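Local coordinates for superoxide dismutase (Chaetomium thermophilum, PDB 4BR6), which catalyses the conversion of superoxide into hydrogen peroxide and dioxygen at a manganese centre, and probably protects the cell from toxic radicals in this way, at residues G158-A161 and W162-Y166; Y17-A20 and R21-E24. All blocks are in the same frame, centred on the assembly; numbering follows the deposited sequence.

Interaction 1 (G158-A161 and W162-Y166). With MN3 (manganese (III) ion), chain I.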
loop_
_atom_site.group_PDB
_atom_site.type_symbol
_atom_site.label_atom_id
_atom_site.label_comp_id
_atom_site.label_asym_id
_atom_site.label_seq_id
_atom_site.Cartn_x
_atom_site.Cartn_y
_atom_site.Cartn_z
ATOM N N GLY B 158 14.218 3.685 17.279
ATOM C CA GLY B 158 12.977 3.054 16.875
ATOM C C GLY B 158 12.201 2.458 18.033
ATOM O O GLY B 158 12.787 2.020 19.023
ATOM N N ILE B 159 10.876 2.482 17.905
ATOM C CA ILE B 159 9.969 1.770 18.790
ATOM C C ILE B 159 9.019 0.906 17.958
ATOM O O ILE B 159 8.301 1.401 17.085
ATOM C CB ILE B 159 9.143 2.741 19.650
ATOM C CG1 ILE B 159 10.091 3.587 20.510
ATOM C CG2 ILE B 159 8.154 1.971 20.516
ATOM C CD1 ILE B 159 9.435 4.704 21.335
ATOM N N ASP B 160 9.038 -0.391 18.235
ATOM C CA ASP B 160 8.244 -1.386 17.528
ATOM C C ASP B 160 6.796 -1.326 17.993
ATOM O O ASP B 160 6.540 -1.354 19.196
ATOM C CB ASP B 160 8.820 -2.739 17.885
ATOM C CG ASP B 160 8.208 -3.866 17.120
ATOM O OD1 ASP B 160 7.348 -3.670 16.235
ATOM O OD2 ASP B 160 8.629 -4.975 17.424
ATOM N N ALA B 161 5.855 -1.261 17.051
ATOM C CA ALA B 161 4.438 -1.108 17.397
ATOM C C ALA B 161 3.594 -2.294 16.975
ATOM O O ALA B 161 2.381 -2.243 17.093
ATOM C CB ALA B 161 3.857 0.192 16.805
ATOM N N TRP B 162 4.230 -3.355 16.477
ATOM C CA TRP B 162 3.534 -4.615 16.251
ATOM C C TRP B 162 2.999 -5.084 17.596
ATOM O O TRP B 162 3.603 -4.821 18.625
ATOM C CB TRP B 162 4.474 -5.696 15.706
ATOM C CG TRP B 162 4.902 -5.536 14.273
ATOM C CD1 TRP B 162 5.531 -4.464 13.713
ATOM C CD2 TRP B 162 4.757 -6.504 13.227
ATOM N NE1 TRP B 162 5.764 -4.696 12.383
ATOM C CE2 TRP B 162 5.306 -5.944 12.064
ATOM C CE3 TRP B 162 4.204 -7.785 13.170
ATOM C CZ2 TRP B 162 5.315 -6.622 10.841
ATOM C CZ3 TRP B 162 4.217 -8.454 11.950
ATOM C CH2 TRP B 162 4.772 -7.876 10.813
ATOM N N GLU B 163 1.873 -5.790 17.591
ATOM C CA GLU B 163 1.255 -6.218 18.831
ATOM C C GLU B 163 2.122 -7.214 19.601
ATOM O O GLU B 163 2.046 -7.297 20.823
ATOM C CB GLU B 163 -0.133 -6.785 18.538
ATOM C CG GLU B 163 -1.107 -5.678 18.097
ATOM C CD GLU B 163 -2.456 -6.186 17.598
ATOM O OE1 GLU B 163 -2.522 -7.265 16.965
ATOM O OE2 GLU B 163 -3.464 -5.500 17.840
ATOM N N HIS B 164 2.981 -7.954 18.907
ATOM C CA HIS B 164 3.830 -8.917 19.614
ATOM C C HIS B 164 4.877 -8.201 20.465
ATOM O O HIS B 164 5.532 -8.820 21.293
ATOM C CB HIS B 164 4.510 -9.903 18.659
ATOM C CG HIS B 164 5.454 -9.264 17.695
ATOM N ND1 HIS B 164 5.318 -9.392 16.330
ATOM C CD2 HIS B 164 6.553 -8.504 17.896
ATOM C CE1 HIS B 164 6.294 -8.737 15.730
ATOM N NE2 HIS B 164 7.056 -8.191 16.658
ATOM N N ALA B 165 5.031 -6.894 20.267
ATOM C CA ALA B 165 5.983 -6.132 21.055
ATOM C C ALA B 165 5.445 -5.827 22.467
ATOM O O ALA B 165 6.202 -5.386 23.327
ATOM C CB ALA B 165 6.367 -4.840 20.334
ATOM N N TYR B 166 4.154 -6.067 22.705
ATOM C CA TYR B 166 3.528 -5.665 23.976
ATOM C C TYR B 166 2.329 -6.465 24.461
ATOM O O TYR B 166 1.960 -6.356 25.622
ATOM C CB TYR B 166 3.103 -4.198 23.922
ATOM C CG TYR B 166 2.105 -3.831 22.820
ATOM C CD1 TYR B 166 0.732 -3.969 23.006
ATOM C CD2 TYR B 166 2.542 -3.315 21.609
ATOM C CE1 TYR B 166 -0.169 -3.621 21.998
ATOM C CE2 TYR B 166 1.650 -2.960 20.608
ATOM C CZ TYR B 166 0.301 -3.112 20.803
ATOM O OH TYR B 166 -0.570 -2.749 19.794
HETATM MN MN MN3 I . 8.909 -6.821 16.279
HETATM O O HOH W 1 7.754 -6.844 14.039
#
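The in-plane edge of the Tyr166 ring meets the carbonyl of Ala161, with CE2 3.7 Å from Ala161 O. Glu163 O sits over the centre of one face of the same ring. The Trp162 ring carries the metal-bound water on one face, offset toward the rim. One face of the His164 ring is covered, near its rim, by Trp162 CB. The Asp160 carboxylate stands 71° from the His164 ring plane, and both groups bind manganese. Asp160 OD2 lies 2.2 Å and His164 NE2 2.3 Å from the metal. The second carboxylate oxygen grips the backbone: Trp162 N donates to Asp160 OD1 at 3.1 Å, from above the carboxylate plane. With CG anti to the backbone N (chi1 -174°), Asp160 reaches both partners. His26 and His74 complete the protein ligands. Asp160 to His164 is the Asp-x-Trp-Glu-His signature of manganese/iron superoxide dismutases. Glu163 and His164 bond reciprocally to His164 and Glu163 of the second subunit, a double bridge with Glu163 as second-shell residue. The turn follows strand 153-160, an outer strand of the three-stranded antiparallel sheet, and leads into helix 167-170. Helix 61-79 packs on Asp160 and Trp162, helix 107-119 on Ala161, and helix 174-180 on Ala165 and Tyr166.

Interaction 2 (Y17-A20 and R21-E24)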
loop_
_atom_site.group_PDB
_atom_site.type_symbol
_atom_site.label_atom_id
_atom_site.label_comp_id
_atom_site.label_asym_id
_atom_site.label_seq_id
_atom_site.Cartn_x
_atom_site.Cartn_y
_atom_site.Cartn_z
ATOM N N TYR B 17 9.393 -2.975 32.567
ATOM C CA TYR B 17 8.852 -2.232 31.421
ATOM C C TYR B 17 8.447 -3.133 30.261
ATOM O O TYR B 17 7.357 -2.984 29.698
ATOM C CB TYR B 17 9.832 -1.145 30.995
ATOM C CG TYR B 17 10.167 -0.290 32.185
ATOM C CD1 TYR B 17 9.218 0.534 32.755
ATOM C CD2 TYR B 17 11.414 -0.359 32.780
ATOM C CE1 TYR B 17 9.516 1.300 33.862
ATOM C CE2 TYR B 17 11.718 0.399 33.884
ATOM C CZ TYR B 17 10.772 1.224 34.426
ATOM O OH TYR B 17 11.099 1.978 35.538
ATOM N N ILE B 18 9.323 -4.063 29.908
ATOM C CA ILE B 18 8.993 -5.105 28.960
ATOM C C ILE B 18 9.330 -6.447 29.619
ATOM O O ILE B 18 10.432 -6.629 30.120
ATOM C CB ILE B 18 9.797 -4.950 27.655
ATOM C CG1 ILE B 18 9.615 -3.546 27.057
ATOM C CG2 ILE B 18 9.375 -6.017 26.650
ATOM C CD1 ILE B 18 10.559 -3.238 25.894
ATOM N N SER B 19 8.378 -7.381 29.605
ATOM C CA SER B 19 8.534 -8.665 30.273
ATOM C C SER B 19 9.600 -9.545 29.606
ATOM O O SER B 19 9.901 -9.401 28.420
ATOM C CB SER B 19 7.196 -9.404 30.305
ATOM O OG SER B 19 6.852 -9.857 29.016
ATOM N N ALA B 20 10.168 -10.456 30.387
ATOM C CA ALA B 20 11.202 -11.358 29.908
ATOM C C ALA B 20 10.652 -12.301 28.851
ATOM O O ALA B 20 11.369 -12.698 27.925
ATOM C CB ALA B 20 11.763 -12.154 31.064
ATOM N N ARG B 21 9.387 -12.681 28.984
ATOM C CA ARG B 21 8.798 -13.575 27.997
ATOM C C ARG B 21 8.694 -12.873 26.639
ATOM O O ARG B 21 9.013 -13.465 25.609
ATOM C CB ARG B 21 7.436 -14.120 28.449
ATOM C CG ARG B 21 6.814 -15.120 27.468
ATOM C CD ARG B 21 7.767 -16.263 27.110
ATOM N NE ARG B 21 7.094 -17.414 26.490
ATOM C CZ ARG B 21 7.726 -18.490 26.019
ATOM N NH1 ARG B 21 9.046 -18.574 26.067
ATOM N NH2 ARG B 21 7.039 -19.488 25.483
ATOM N N ILE B 22 8.259 -11.613 26.640
ATOM C CA ILE B 22 8.164 -10.849 25.407
ATOM C C ILE B 22 9.533 -10.758 24.755
ATOM O O ILE B 22 9.693 -11.120 23.594
ATOM C CB ILE B 22 7.596 -9.441 25.648
ATOM C CG1 ILE B 22 6.101 -9.533 25.972
ATOM C CG2 ILE B 22 7.826 -8.539 24.422
ATOM C CD1 ILE B 22 5.449 -8.230 26.382
ATOM N N MET B 23 10.519 -10.290 25.514
ATOM C CA MET B 23 11.872 -10.129 25.007
ATOM C C MET B 23 12.391 -11.455 24.446
ATOM O O MET B 23 12.931 -11.502 23.345
ATOM C CB MET B 23 12.811 -9.626 26.103
ATOM C CG MET B 23 12.590 -8.177 26.539
ATOM S SD MET B 23 12.782 -6.929 25.235
ATOM C CE MET B 23 14.430 -7.278 24.624
ATOM N N GLU B 24 12.206 -12.530 25.205
ATOM C CA GLU B 24 12.655 -13.859 24.790
ATOM C C GLU B 24 12.078 -14.273 23.437
ATOM O O GLU B 24 12.818 -14.659 22.522
ATOM C CB GLU B 24 12.291 -14.914 25.845
ATOM C CG GLU B 24 12.523 -16.358 25.371
ATOM C CD GLU B 24 12.453 -17.372 26.493
ATOM O OE1 GLU B 24 11.350 -17.563 27.046
ATOM O OE2 GLU B 24 13.501 -17.974 26.816
#
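The backbone of Ser19, Ala20, Met23 and Glu24 joins the two segments in the first turn of helix 20-50. Ser19 is still extended (psi 155°), and the chain becomes helical from Ala20 onward. Met23 N donates to Ser19 O at 3.1 Å in a nearly straight bond. Glu24 N donates to Ala20 O at 2.9 Å. These are i to i+4 bonds of an alpha-helix.

Ser19 is the N-cap. Its OG lies between the backbone N and the carbonyl carbon (chi1 71°), which turns it back to accept from Ile22 N at 3.3 Å. The same OG rests against CG1 and CD1 of Ile22. With an alanine here, Ile22 N would probably be left without its capping acceptor, and CG1 and CD1 of Ile22 without the oxygen packed on them. On the buried side, Ile18 CG2 touches Ile22 CG2 at 3.7 Å and Met23 SD at 3.8 Å. Ile18 crosses both side chains at about a right angle. Met23 CG also lies against Ser19 O.

On the outer side, Arg21 and Glu24 form a salt bridge, with Arg21 NH1 2.7 Å from Glu24 OE1. The carboxylate oxygen lies in the guanidinium plane, but is itself approached from above the carboxylate plane. Arg21 NE has a second acidic partner, Glu171 of the second subunit. Leu168 of helix 167-170 packs on Arg21 and Ile22. This is a serine N-cap with a hydrophobic staple from Ile18 to Met23; Ile22 adds an apolar contact outside the staple. It begins the long first helix of the alpha-hairpin domain, which carries the manganese ligand His26.

Overall arrangement
The two contacts lie in different domains, with centres about 12 Å apart, but they touch. Ile22 CG2 packs against the carbonyl oxygens of Ala165 and His164, and Ile22 CD1 against Tyr166 CA. Interaction 1 is wholly buried and built on metal coordination and aromatic rings. Interaction 2 is partly buried: its isoleucines and methionine are buried, while its arginine is exposed. One is the turn leaving a sheet strand; the other is the start of a long helix. Interaction 1 supplies two metal ligands itself; interaction 2 supplies none, but begins the helix that carries His26. Both also reach the second subunit through charged side chains.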